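Local coordinates for protein chloramphenicol acetyltransferase (Bacteroides thetaiotaomicron, PDB 2I9D) that probably transfers an acetyl group from acetyl-CoA to the antibiotic chloramphenicol, at residues M4-I10 with R79-T85; S31-E35 with Y156-G162; A63-I67 with L207-V212; F101-P106 with I121-I125. One frame throughout, in Å; residues are numbered along the deposited sequence.

Contact 1. Residues M4-I10 with R79-T85; sequences MKQIIDI and RVVLYDT
Lys5 lies alongside Tyr83, both side chains pointing the same way from a non-hydrogen-bonded residue pair of two antiparallel strands. Its CB sits over one face of the phenol ring, 4.0 Å above the plane and displaced toward the rim. CG is tucked between the backbone N and the carbonyl carbon (chi1 60°), and from there the extended chain runs out along the tyrosine. CD makes an off-centre CH-pi contact, 3.6 Å from Tyr83 CE1. At the tip, NZ donates to a water 2.7 Å away, which in turn donates to Tyr83 OH. Asp75 binds both polar ends, as a salt bridge to the lysine and a hydrogen bond to the hydroxyl. On the same face Ile7 lays CG1 over the Arg79 guanidinium, 3.2 Å above its plane, while Arg79 NE is paired with Asp77. The other face carries Leu82, whose CB is pressed tightly against Ile8 CD1 at 3.4 Å. Gln6 and Leu82 exchange both backbone hydrogen bonds. Asp84 N to Met4 O (2.8 Å, almost straight at 175°) extends the pairing at one end and Ile8 N to Val80 O at the other, where a water also joins the Ile8 and Val80 carbonyls. This is regular antiparallel pairing: strand 5-7 forms one edge of a small three-stranded sheet with strand 80-83 in the middle and 72-74 beyond.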
loop_
_atom_site.group_PDB
_atom_site.type_symbol
_atom_site.label_atom_id
_atom_site.label_comp_id
_atom_site.label_asym_id
_atom_site.label_seq_id
_atom_site.Cartn_x
_atom_site.Cartn_y
_atom_site.Cartn_z
HETATM N N MSE A 4 12.726 -12.963 -26.262
HETATM C CA MSE A 4 13.937 -13.822 -26.039
HETATM C C MSE A 4 14.191 -14.127 -24.555
HETATM O O MSE A 4 14.403 -13.215 -23.753
HETATM C CB MSE A 4 15.179 -13.202 -26.690
HETATM C CG MSE A 4 15.327 -13.503 -28.185
HETATM SE SE MSE A 4 15.695 -15.425 -28.589
HETATM C CE MSE A 4 13.864 -16.152 -28.843
ATOM N N LYS A 5 14.186 -15.419 -24.222
ATOM C CA LYS A 5 14.052 -15.881 -22.849
ATOM C C LYS A 5 14.505 -17.343 -22.678
ATOM O O LYS A 5 14.631 -18.076 -23.664
ATOM C CB LYS A 5 12.581 -15.754 -22.444
ATOM C CG LYS A 5 11.666 -16.584 -23.332
ATOM C CD LYS A 5 10.214 -16.198 -23.261
ATOM C CE LYS A 5 9.425 -17.083 -24.210
ATOM N NZ LYS A 5 7.977 -16.817 -24.171
ATOM N N GLN A 6 14.728 -17.761 -21.429
ATOM C CA GLN A 6 15.038 -19.157 -21.102
ATOM C C GLN A 6 13.943 -19.760 -20.239
ATOM O O GLN A 6 13.536 -19.168 -19.243
ATOM C CB GLN A 6 16.343 -19.283 -20.314
ATOM C CG GLN A 6 17.524 -18.439 -20.793
ATOM C CD GLN A 6 18.615 -18.303 -19.716
ATOM O OE1 GLN A 6 19.338 -17.296 -19.663
ATOM N NE2 GLN A 6 18.725 -19.314 -18.848
ATOM N N ILE A 7 13.475 -20.948 -20.602
ATOM C CA ILE A 7 12.655 -21.738 -19.694
ATOM C C ILE A 7 13.586 -22.166 -18.555
ATOM O O ILE A 7 14.686 -22.665 -18.793
ATOM C CB ILE A 7 11.976 -22.943 -20.418
ATOM C CG1 ILE A 7 10.918 -22.460 -21.413
ATOM C CG2 ILE A 7 11.252 -23.848 -19.442
ATOM C CD1 ILE A 7 11.414 -21.588 -22.538
ATOM N N ILE A 8 13.173 -21.908 -17.319
ATOM C CA ILE A 8 14.024 -22.196 -16.171
ATOM C C ILE A 8 13.814 -23.623 -15.704
ATOM O O ILE A 8 12.676 -24.053 -15.524
ATOM C CB ILE A 8 13.822 -21.151 -15.020
ATOM C CG1 ILE A 8 14.736 -19.953 -15.265
ATOM C CG2 ILE A 8 14.098 -21.739 -13.633
ATOM C CD1 ILE A 8 14.009 -18.719 -15.144
ATOM N N ASP A 9 14.925 -24.345 -15.539
ATOM C CA ASP A 9 14.905 -25.652 -14.907
ATOM C C ASP A 9 14.646 -25.481 -13.411
ATOM O O ASP A 9 15.543 -25.130 -12.641
ATOM C CB ASP A 9 16.222 -26.405 -15.177
ATOM C CG ASP A 9 16.286 -27.790 -14.488
ATOM O OD1 ASP A 9 15.237 -28.392 -14.108
ATOM O OD2 ASP A 9 17.431 -28.270 -14.334
ATOM N N ILE A 10 13.402 -25.734 -13.022
ATOM C CA ILE A 10 12.946 -25.564 -11.647
ATOM C C ILE A 10 13.742 -26.388 -10.621
ATOM O O ILE A 10 13.904 -25.949 -9.474
ATOM C CB ILE A 10 11.425 -25.866 -11.527
ATOM C CG1 ILE A 10 10.603 -24.905 -12.411
ATOM C CG2 ILE A 10 10.938 -25.810 -10.067
ATOM C CD1 ILE A 10 10.772 -23.398 -12.084
ATOM N N ARG A 79 4.681 -21.504 -17.174
ATOM C CA ARG A 79 6.087 -21.845 -16.910
ATOM C C ARG A 79 6.905 -20.636 -16.458
ATOM O O ARG A 79 6.779 -19.545 -17.023
ATOM C CB ARG A 79 6.755 -22.492 -18.139
ATOM C CG ARG A 79 6.166 -23.871 -18.495
ATOM C CD ARG A 79 6.847 -24.525 -19.694
ATOM N NE ARG A 79 6.865 -23.659 -20.878
ATOM C CZ ARG A 79 7.684 -23.822 -21.921
ATOM N NH1 ARG A 79 8.581 -24.809 -21.930
ATOM N NH2 ARG A 79 7.627 -22.985 -22.951
ATOM N N VAL A 80 7.758 -20.856 -15.460
ATOM C CA VAL A 80 8.721 -19.857 -15.046
ATOM C C VAL A 80 9.759 -19.658 -16.137
ATOM O O VAL A 80 10.385 -20.618 -16.594
ATOM C CB VAL A 80 9.378 -20.204 -13.696
ATOM C CG1 VAL A 80 10.457 -19.173 -13.310
ATOM C CG2 VAL A 80 8.308 -20.324 -12.621
ATOM N N VAL A 81 9.916 -18.400 -16.554
ATOM C CA VAL A 81 10.860 -17.995 -17.576
ATOM C C VAL A 81 11.689 -16.797 -17.123
ATOM O O VAL A 81 11.279 -16.031 -16.258
ATOM C CB VAL A 81 10.139 -17.639 -18.904
ATOM C CG1 VAL A 81 9.418 -18.861 -19.464
ATOM C CG2 VAL A 81 9.158 -16.495 -18.693
ATOM N N LEU A 82 12.854 -16.634 -17.727
ATOM C CA LEU A 82 13.700 -15.490 -17.467
ATOM C C LEU A 82 13.937 -14.815 -18.813
ATOM O O LEU A 82 14.487 -15.438 -19.696
ATOM C CB LEU A 82 15.022 -15.945 -16.803
ATOM C CG LEU A 82 16.213 -14.967 -16.771
ATOM C CD1 LEU A 82 15.945 -13.771 -15.870
ATOM C CD2 LEU A 82 17.541 -15.646 -16.363
ATOM N N TYR A 83 13.498 -13.567 -18.974
ATOM C CA TYR A 83 13.698 -12.800 -20.218
ATOM C C TYR A 83 15.108 -12.193 -20.298
ATOM O O TYR A 83 15.633 -11.731 -19.292
ATOM C CB TYR A 83 12.625 -11.695 -20.373
ATOM C CG TYR A 83 11.260 -12.209 -20.802
ATOM C CD1 TYR A 83 10.860 -12.194 -22.149
ATOM C CD2 TYR A 83 10.378 -12.738 -19.869
ATOM C CE1 TYR A 83 9.571 -12.690 -22.534
ATOM C CE2 TYR A 83 9.125 -13.234 -20.239
ATOM C CZ TYR A 83 8.722 -13.215 -21.561
ATOM O OH TYR A 83 7.471 -13.729 -21.881
ATOM N N ASP A 84 15.721 -12.188 -21.482
ATOM C CA ASP A 84 17.040 -11.581 -21.657
ATOM C C ASP A 84 16.923 -10.109 -21.324
ATOM O O ASP A 84 17.778 -9.550 -20.653
ATOM C CB ASP A 84 17.533 -11.670 -23.117
ATOM C CG ASP A 84 17.915 -13.109 -23.570
ATOM O OD1 ASP A 84 17.650 -14.110 -22.850
ATOM O OD2 ASP A 84 18.490 -13.213 -24.694
ATOM N N THR A 85 15.862 -9.485 -21.830
ATOM C CA THR A 85 15.710 -8.037 -21.790
ATOM C C THR A 85 14.257 -7.664 -21.417
ATOM O O THR A 85 13.296 -8.349 -21.810
ATOM C CB THR A 85 16.148 -7.408 -23.150
ATOM O OG1 THR A 85 17.560 -7.567 -23.289
ATOM C CG2 THR A 85 15.833 -5.939 -23.247
HETATM O O HOH W 1 7.740 -14.253 -24.851
HETATM O O HOH W 2 10.029 -23.287 -16.140
#

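Contact 2. Residues S31-E35 with Y156-G162; sequences SITSE and YFTSITG
Ser31 points its side chain toward the extended chain at Thr161. OG, anti to its own carbonyl carbon (chi1 -51°), lies 3.6 Å from Thr161 CA and is hydrogen-bonded to Thr194 on the adjoining strand. Thr33, two residues on, is the centre of the contact and uses both of its branches. OG1 receives a weak hydrogen bond from Ile160 N (3.4 Å, 155° at the hydrogen) and also meets a water at 2.8 Å. That water donates to Ile160 O at 2.6 Å, and in this way the hydroxyl meets the amide directly, if weakly, and the carbonyl of the same residue through the water. Thr33 CB sits 3.3 Å from Thr158 O, and the methyl CG2 abuts the edge of the Phe157 ring, 3.9 Å from CE1. That ring is held from another side by Ile160 CD1, which lies over the centre of one face. At the far end Glu35 crosses Tyr156 with its carboxylate nearly perpendicular to the ring (85°), OE1 being 3.5 Å from Tyr156 OH. OE1 forms its salt bridge with Arg183 of the second subunit, while the tyrosine ring has a cation-pi contact with Arg183 of its own chain. Residues 31-33 pair antiparallel with a strand of the second subunit and 159-160 with one of the third, the sheet extension across subunits that characterises the trimeric chloramphenicol acetyltransferase fold.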
loop_
_atom_site.group_PDB
_atom_site.type_symbol
_atom_site.label_atom_id
_atom_site.label_comp_id
_atom_site.label_asym_id
_atom_site.label_seq_id
_atom_site.Cartn_x
_atom_site.Cartn_y
_atom_site.Cartn_z
ATOM N N SER A 31 3.361 -5.388 -2.478
ATOM C CA SER A 31 3.591 -3.990 -2.890
ATOM C C SER A 31 4.495 -3.278 -1.908
ATOM O O SER A 31 4.434 -3.500 -0.704
ATOM C CB SER A 31 2.280 -3.195 -3.021
ATOM O OG SER A 31 1.355 -3.871 -3.826
ATOM N N ILE A 32 5.302 -2.369 -2.420
ATOM C CA ILE A 32 6.169 -1.602 -1.551
ATOM C C ILE A 32 6.247 -0.214 -2.138
ATOM O O ILE A 32 6.203 -0.069 -3.359
ATOM C CB ILE A 32 7.600 -2.247 -1.450
ATOM C CG1 ILE A 32 8.550 -1.395 -0.583
ATOM C CG2 ILE A 32 8.190 -2.536 -2.870
ATOM C CD1 ILE A 32 9.848 -2.113 -0.202
ATOM N N THR A 33 6.323 0.794 -1.271
ATOM C CA THR A 33 6.670 2.159 -1.670
ATOM C C THR A 33 7.912 2.637 -0.908
ATOM O O THR A 33 8.026 2.424 0.310
ATOM C CB THR A 33 5.509 3.131 -1.416
ATOM O OG1 THR A 33 4.325 2.578 -1.988
ATOM C CG2 THR A 33 5.797 4.506 -2.025
ATOM N N SER A 34 8.827 3.284 -1.615
ATOM C CA SER A 34 9.994 3.885 -0.982
ATOM C C SER A 34 10.281 5.207 -1.670
ATOM O O SER A 34 9.580 5.572 -2.604
ATOM C CB SER A 34 11.215 2.934 -1.045
ATOM O OG SER A 34 12.363 3.528 -0.443
ATOM N N GLU A 35 11.291 5.936 -1.210
ATOM C CA GLU A 35 11.609 7.245 -1.769
ATOM C C GLU A 35 13.043 7.258 -2.221
ATOM O O GLU A 35 13.885 6.601 -1.612
ATOM C CB GLU A 35 11.319 8.372 -0.782
ATOM C CG GLU A 35 11.793 8.137 0.643
ATOM C CD GLU A 35 11.774 9.405 1.490
ATOM O OE1 GLU A 35 10.674 9.795 1.973
ATOM O OE2 GLU A 35 12.874 10.001 1.657
ATOM N N TYR A 156 2.378 13.514 -4.419
ATOM C CA TYR A 156 3.296 12.794 -3.535
ATOM C C TYR A 156 2.428 11.797 -2.765
ATOM O O TYR A 156 1.362 12.155 -2.228
ATOM C CB TYR A 156 4.078 13.732 -2.580
ATOM C CG TYR A 156 5.348 13.064 -2.044
ATOM C CD1 TYR A 156 6.563 13.211 -2.710
ATOM C CD2 TYR A 156 5.310 12.230 -0.915
ATOM C CE1 TYR A 156 7.731 12.569 -2.249
ATOM C CE2 TYR A 156 6.459 11.563 -0.448
ATOM C CZ TYR A 156 7.670 11.751 -1.117
ATOM O OH TYR A 156 8.816 11.133 -0.678
ATOM N N PHE A 157 2.832 10.531 -2.770
ATOM C CA PHE A 157 2.068 9.486 -2.055
ATOM C C PHE A 157 3.051 8.698 -1.190
ATOM O O PHE A 157 4.248 8.648 -1.502
ATOM C CB PHE A 157 1.350 8.560 -3.044
ATOM C CG PHE A 157 2.257 7.990 -4.137
ATOM C CD1 PHE A 157 3.087 6.884 -3.874
ATOM C CD2 PHE A 157 2.264 8.543 -5.440
ATOM C CE1 PHE A 157 3.927 6.347 -4.876
ATOM C CE2 PHE A 157 3.103 8.005 -6.454
ATOM C CZ PHE A 157 3.932 6.898 -6.164
ATOM N N THR A 158 2.553 8.083 -0.118
ATOM C CA THR A 158 3.405 7.228 0.694
ATOM C C THR A 158 3.132 5.752 0.438
ATOM O O THR A 158 3.899 4.887 0.891
ATOM C CB THR A 158 3.244 7.495 2.206
ATOM O OG1 THR A 158 1.855 7.594 2.522
ATOM C CG2 THR A 158 3.947 8.767 2.604
ATOM N N SER A 159 2.048 5.468 -0.290
ATOM C CA SER A 159 1.656 4.123 -0.610
ATOM C C SER A 159 0.765 4.085 -1.860
ATOM O O SER A 159 -0.185 4.858 -1.975
ATOM C CB SER A 159 0.908 3.548 0.593
ATOM O OG SER A 159 0.341 2.276 0.307
ATOM N N ILE A 160 1.093 3.197 -2.799
ATOM C CA ILE A 160 0.147 2.736 -3.818
ATOM C C ILE A 160 0.299 1.215 -3.897
ATOM O O ILE A 160 1.398 0.708 -4.069
ATOM C CB ILE A 160 0.350 3.386 -5.222
ATOM C CG1 ILE A 160 0.021 4.878 -5.183
ATOM C CG2 ILE A 160 -0.560 2.685 -6.270
ATOM C CD1 ILE A 160 0.345 5.694 -6.430
ATOM N N THR A 161 -0.799 0.487 -3.737
ATOM C CA THR A 161 -0.773 -0.953 -3.955
ATOM C C THR A 161 -1.272 -1.280 -5.363
ATOM O O THR A 161 -2.110 -0.559 -5.928
ATOM C CB THR A 161 -1.692 -1.662 -2.994
ATOM O OG1 THR A 161 -3.033 -1.296 -3.350
ATOM C CG2 THR A 161 -1.364 -1.280 -1.563
ATOM N N GLY A 162 -0.779 -2.365 -5.937
ATOM C CA GLY A 162 -1.244 -2.773 -7.235
ATOM C C GLY A 162 -2.528 -3.582 -7.198
ATOM O O GLY A 162 -2.896 -4.205 -6.165
HETATM O O HOH W 3 3.005 0.162 -2.070
#

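Contact 3. Residues A63-I67 with L207-V212; sequences AANEI and LFYKKV
Lys211 NZ donates to Glu66 OE1 at 3.1 Å, a salt bridge that uses the anti lone pair of the oxygen. The other carboxylate oxygen, OE2, is bound by Arg62 one helical turn earlier, so the two oxygens of Glu66 are shared between two cations. The lysine bends to reach its mate: its chain leaves the helix anti to the backbone N, then folds at chi3 (-91°) and chi4 (-77°). On the way its methylenes pack on the end of the partner helix and the residue just after it, CD 3.7 Å from Ala63 CA and CE 3.6 Å from Ile67 CG1, the lysine and isoleucine chains running antiparallel alongside one another. With an alanine in place of Lys211, OE1 of Glu66 would probably be left without this cation, and Ala63 and Ile67 would lose the methylenes packed on them. Next to the lysine chain, Ile67 pushes CD1 against the helix backbone, 3.4 Å from Phe208 CA. Ala63 CB touches two neighbouring side chains, 3.7 Å from Phe208 CE1 and 3.8 Å from Val212 CG2. That valine methyl also lies over one face of the Phe208 ring, which stacks with Phe70 as well. The contact is helix-helix packing within an alpha/beta fold: helices 52-66 and 202-216 approach most closely at Ala63 and Phe208 (CA to CA 5.9 Å), consistent with the small side chain of Ala63.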
loop_
_atom_site.group_PDB
_atom_site.type_symbol
_atom_site.label_atom_id
_atom_site.label_comp_id
_atom_site.label_asym_id
_atom_site.label_seq_id
_atom_site.Cartn_x
_atom_site.Cartn_y
_atom_site.Cartn_z
ATOM N N ALA A 63 17.463 -0.542 -13.823
ATOM C CA ALA A 63 17.546 -1.365 -12.601
ATOM C C ALA A 63 16.878 -2.744 -12.735
ATOM O O ALA A 63 17.373 -3.743 -12.203
ATOM C CB ALA A 63 16.991 -0.601 -11.399
ATOM N N ALA A 64 15.764 -2.796 -13.466
ATOM C CA ALA A 64 14.998 -4.038 -13.656
ATOM C C ALA A 64 15.761 -4.994 -14.575
ATOM O O ALA A 64 15.736 -6.223 -14.406
ATOM C CB ALA A 64 13.625 -3.727 -14.232
ATOM N N ASN A 65 16.428 -4.415 -15.563
ATOM C CA ASN A 65 17.284 -5.184 -16.440
ATOM C C ASN A 65 18.527 -5.682 -15.718
ATOM O O ASN A 65 18.913 -6.848 -15.904
ATOM C CB ASN A 65 17.628 -4.365 -17.672
ATOM C CG ASN A 65 16.549 -4.458 -18.726
ATOM O OD1 ASN A 65 16.471 -5.449 -19.441
ATOM N ND2 ASN A 65 15.699 -3.438 -18.814
ATOM N N GLU A 66 19.096 -4.837 -14.844
ATOM C CA GLU A 66 20.382 -5.154 -14.193
ATOM C C GLU A 66 20.319 -6.093 -13.006
ATOM O O GLU A 66 21.336 -6.676 -12.655
ATOM C CB GLU A 66 21.198 -3.896 -13.867
ATOM C CG GLU A 66 21.763 -3.236 -15.113
ATOM C CD GLU A 66 22.670 -2.035 -14.825
ATOM O OE1 GLU A 66 22.921 -1.724 -13.639
ATOM O OE2 GLU A 66 23.137 -1.402 -15.797
ATOM N N ILE A 67 19.129 -6.267 -12.426
ATOM C CA ILE A 67 18.920 -7.196 -11.316
ATOM C C ILE A 67 18.073 -8.355 -11.836
ATOM O O ILE A 67 16.875 -8.184 -12.069
ATOM C CB ILE A 67 18.256 -6.491 -10.083
ATOM C CG1 ILE A 67 19.101 -5.297 -9.638
ATOM C CG2 ILE A 67 18.090 -7.441 -8.909
ATOM C CD1 ILE A 67 18.347 -4.264 -8.816
ATOM N N LEU A 207 18.203 -3.668 -3.296
ATOM C CA LEU A 207 19.117 -3.418 -4.426
ATOM C C LEU A 207 18.479 -2.658 -5.559
ATOM O O LEU A 207 19.144 -1.827 -6.192
ATOM C CB LEU A 207 19.639 -4.731 -5.037
ATOM C CG LEU A 207 20.257 -5.861 -4.237
ATOM C CD1 LEU A 207 20.782 -6.912 -5.225
ATOM C CD2 LEU A 207 21.377 -5.357 -3.290
ATOM N N PHE A 208 17.212 -2.969 -5.867
ATOM C CA PHE A 208 16.469 -2.180 -6.876
ATOM C C PHE A 208 16.446 -0.685 -6.556
ATOM O O PHE A 208 16.874 0.136 -7.364
ATOM C CB PHE A 208 15.044 -2.706 -7.055
ATOM C CG PHE A 208 14.264 -1.986 -8.111
ATOM C CD1 PHE A 208 14.329 -2.402 -9.441
ATOM C CD2 PHE A 208 13.446 -0.918 -7.773
ATOM C CE1 PHE A 208 13.597 -1.753 -10.426
ATOM C CE2 PHE A 208 12.705 -0.247 -8.742
ATOM C CZ PHE A 208 12.793 -0.664 -10.082
ATOM N N TYR A 209 15.949 -0.334 -5.379
ATOM C CA TYR A 209 15.872 1.061 -4.969
ATOM C C TYR A 209 17.245 1.762 -4.843
ATOM O O TYR A 209 17.398 2.925 -5.262
ATOM C CB TYR A 209 15.075 1.178 -3.656
ATOM C CG TYR A 209 13.568 1.065 -3.843
ATOM C CD1 TYR A 209 12.870 -0.086 -3.444
ATOM C CD2 TYR A 209 12.835 2.116 -4.424
ATOM C CE1 TYR A 209 11.501 -0.177 -3.605
ATOM C CE2 TYR A 209 11.448 2.013 -4.597
ATOM C CZ TYR A 209 10.796 0.866 -4.189
ATOM O OH TYR A 209 9.438 0.776 -4.341
ATOM N N LYS A 210 18.227 1.059 -4.256
ATOM C CA LYS A 210 19.608 1.541 -4.216
ATOM C C LYS A 210 20.051 1.885 -5.638
ATOM O O LYS A 210 20.504 3.001 -5.906
ATOM C CB LYS A 210 20.539 0.494 -3.578
ATOM C CG LYS A 210 21.997 0.911 -3.466
ATOM C CD LYS A 210 22.167 2.048 -2.449
ATOM C CE LYS A 210 23.636 2.579 -2.366
ATOM N NZ LYS A 210 23.721 3.786 -1.449
ATOM N N LYS A 211 19.857 0.941 -6.552
ATOM C CA LYS A 211 20.219 1.105 -7.961
ATOM C C LYS A 211 19.508 2.286 -8.667
ATOM O O LYS A 211 20.158 3.095 -9.317
ATOM C CB LYS A 211 19.980 -0.209 -8.686
ATOM C CG LYS A 211 20.785 -0.389 -9.961
ATOM C CD LYS A 211 20.615 -1.809 -10.523
ATOM C CE LYS A 211 21.673 -2.790 -9.982
ATOM N NZ LYS A 211 22.979 -2.576 -10.654
ATOM N N VAL A 212 18.187 2.412 -8.505
ATOM C CA VAL A 212 17.460 3.556 -9.070
ATOM C C VAL A 212 17.982 4.903 -8.529
ATOM O O VAL A 212 18.207 5.845 -9.298
ATOM C CB VAL A 212 15.933 3.440 -8.814
ATOM C CG1 VAL A 212 15.193 4.759 -9.158
ATOM C CG2 VAL A 212 15.368 2.276 -9.587
#

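Contact 4. Residues F101-P106 with I121-I125; sequences FTTRFP and IIDAI
This is apolar helix-on-sheet packing in an alpha/beta fold: the last turn of helix 111-124 and Ile125 rest on strand 100-105, which borders the six-stranded sheet within this chain. No hydrogen bond crosses the contact, and the work is done by three isoleucines. Phe101 and Thr103 aim their side chains at the helix, whereas Thr102 and Arg104 face the opposite way; Arg104 is bound there by Asp87, Glu138 and Asp143. At the start of the strand Ile125 CD1 approaches the edge of the Phe101 ring, 4.3 Å from CD2. The same methyl lies 3.9 Å from Thr103 CG2, and this threonine methyl also meets Ile121 CG2 at 3.8 Å. In Thr103 a chi1 of -159° places CG2 between the backbone N and the carbonyl carbon, where it meets both isoleucines. Further along, the Phe105 side chain meets those of Ile121 and Ile122 at a slant. Its CE1 is 3.7 Å from Ile121 CG2, and Ile122 CG1 comes in at the ring edge, close to the ring plane and 3.9 Å from CE1. The ring also reaches Ala118 one turn back on the helix and Ser90 on the neighbouring strand. Replacing this phenylalanine with a serine would probably open a gap between strand and helix and leave the side chains of Ile121 and Ile122 without the ring they lean on. The other branch of Ile121 reaches past the ring to the strand end, where CD1 touches both Arg104 O and Pro106 CD, each at 3.6 Å.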
loop_
_atom_site.group_PDB
_atom_site.type_symbol
_atom_site.label_atom_id
_atom_site.label_comp_id
_atom_site.label_asym_id
_atom_site.label_seq_id
_atom_site.Cartn_x
_atom_site.Cartn_y
_atom_site.Cartn_z
ATOM N N PHE A 101 -2.617 7.248 -23.179
ATOM C CA PHE A 101 -2.479 6.111 -24.054
ATOM C C PHE A 101 -1.230 5.342 -23.623
ATOM O O PHE A 101 -0.124 5.911 -23.551
ATOM C CB PHE A 101 -2.434 6.598 -25.527
ATOM C CG PHE A 101 -2.210 5.509 -26.527
ATOM C CD1 PHE A 101 -3.262 4.679 -26.923
ATOM C CD2 PHE A 101 -0.934 5.302 -27.074
ATOM C CE1 PHE A 101 -3.056 3.645 -27.851
ATOM C CE2 PHE A 101 -0.716 4.284 -28.025
ATOM C CZ PHE A 101 -1.780 3.444 -28.402
ATOM N N THR A 102 -1.400 4.059 -23.313
ATOM C CA THR A 102 -0.263 3.220 -22.945
ATOM C C THR A 102 0.555 2.814 -24.168
ATOM O O THR A 102 -0.000 2.388 -25.191
ATOM C CB THR A 102 -0.712 1.958 -22.191
ATOM O OG1 THR A 102 -1.509 2.340 -21.073
ATOM C CG2 THR A 102 0.475 1.114 -21.715
ATOM N N THR A 103 1.875 2.923 -24.042
ATOM C CA THR A 103 2.781 2.547 -25.128
ATOM C C THR A 103 4.103 1.951 -24.641
ATOM O O THR A 103 4.452 2.066 -23.462
ATOM C CB THR A 103 2.992 3.736 -26.120
ATOM O OG1 THR A 103 3.458 3.230 -27.383
ATOM C CG2 THR A 103 3.949 4.787 -25.547
ATOM N N ARG A 104 4.816 1.307 -25.563
ATOM C CA ARG A 104 6.046 0.555 -25.266
ATOM C C ARG A 104 7.330 1.352 -25.572
ATOM O O ARG A 104 7.429 1.994 -26.616
ATOM C CB ARG A 104 6.057 -0.763 -26.036
ATOM C CG ARG A 104 7.211 -1.716 -25.668
ATOM C CD ARG A 104 7.035 -3.111 -26.340
ATOM N NE ARG A 104 8.202 -3.954 -26.103
ATOM C CZ ARG A 104 8.180 -5.283 -25.950
ATOM N NH1 ARG A 104 7.039 -5.969 -25.994
ATOM N NH2 ARG A 104 9.311 -5.930 -25.723
ATOM N N PHE A 105 8.300 1.287 -24.657
ATOM C CA PHE A 105 9.605 1.920 -24.830
ATOM C C PHE A 105 10.670 0.833 -24.728
ATOM O O PHE A 105 10.742 0.131 -23.717
ATOM C CB PHE A 105 9.870 3.019 -23.767
ATOM C CG PHE A 105 8.847 4.115 -23.764
ATOM C CD1 PHE A 105 9.049 5.280 -24.520
ATOM C CD2 PHE A 105 7.655 3.977 -23.028
ATOM C CE1 PHE A 105 8.088 6.309 -24.538
ATOM C CE2 PHE A 105 6.689 4.989 -23.047
ATOM C CZ PHE A 105 6.906 6.161 -23.787
ATOM N N PRO A 106 11.483 0.665 -25.784
ATOM C CA PRO A 106 12.542 -0.358 -25.699
ATOM C C PRO A 106 13.676 0.082 -24.784
ATOM O O PRO A 106 14.041 1.260 -24.763
ATOM C CB PRO A 106 13.038 -0.485 -27.155
ATOM C CG PRO A 106 12.768 0.900 -27.762
ATOM C CD PRO A 106 11.454 1.349 -27.093
ATOM N N ILE A 121 8.951 8.127 -29.904
ATOM C CA ILE A 121 7.742 7.387 -29.538
ATOM C C ILE A 121 6.664 8.320 -28.967
ATOM O O ILE A 121 5.502 8.257 -29.387
ATOM C CB ILE A 121 8.040 6.197 -28.571
ATOM C CG1 ILE A 121 8.724 5.048 -29.316
ATOM C CG2 ILE A 121 6.762 5.654 -27.934
ATOM C CD1 ILE A 121 9.636 4.207 -28.437
ATOM N N ILE A 122 7.047 9.194 -28.033
ATOM C CA ILE A 122 6.096 10.140 -27.424
ATOM C C ILE A 122 5.510 11.168 -28.409
ATOM O O ILE A 122 4.307 11.489 -28.342
ATOM C CB ILE A 122 6.693 10.826 -26.168
ATOM C CG1 ILE A 122 6.640 9.848 -24.989
ATOM C CG2 ILE A 122 5.942 12.143 -25.808
ATOM C CD1 ILE A 122 7.505 10.254 -23.821
ATOM N N ASP A 123 6.367 11.695 -29.291
ATOM C CA ASP A 123 5.919 12.566 -30.385
ATOM C C ASP A 123 4.939 11.865 -31.341
ATOM O O ASP A 123 4.010 12.500 -31.838
ATOM C CB ASP A 123 7.116 13.152 -31.168
ATOM C CG ASP A 123 7.927 14.163 -30.341
ATOM O OD1 ASP A 123 7.345 14.809 -29.411
ATOM O OD2 ASP A 123 9.154 14.305 -30.627
ATOM N N ALA A 124 5.150 10.569 -31.583
ATOM C CA ALA A 124 4.246 9.776 -32.439
ATOM C C ALA A 124 2.930 9.306 -31.767
ATOM O O ALA A 124 2.039 8.783 -32.450
ATOM C CB ALA A 124 4.991 8.569 -33.025
ATOM N N ILE A 125 2.801 9.487 -30.450
ATOM C CA ILE A 125 1.598 9.057 -29.747
ATOM C C ILE A 125 0.295 9.589 -30.387
ATOM O O ILE A 125 0.179 10.786 -30.668
ATOM C CB ILE A 125 1.681 9.364 -28.232
ATOM C CG1 ILE A 125 2.405 8.221 -27.536
ATOM C CG2 ILE A 125 0.298 9.520 -27.614
ATOM C CD1 ILE A 125 2.171 8.166 -26.084
#

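In the fold
From the N terminus the chain lays down residues 4-10, 31-35 and 63-67 before any contact is complete. Residues 79-85 then close contact 1, building the small antiparallel sheet. Contact 4 follows as a short local loop, setting helix 111-124 on the border strand of the large sheet. Residues 156-162 close contact 2 at the subunit interface, and 207-212 close contact 3 by bringing the C-terminal helix to helix 52-66. Contacts 1, 2 and 3 cross one another along the chain, and contact 4 falls within the spans of both 2 and 3. Contact 3 touches contact 1 through Asn65 and Thr85, and contact 2 through Tyr209 packed on residues 32-34.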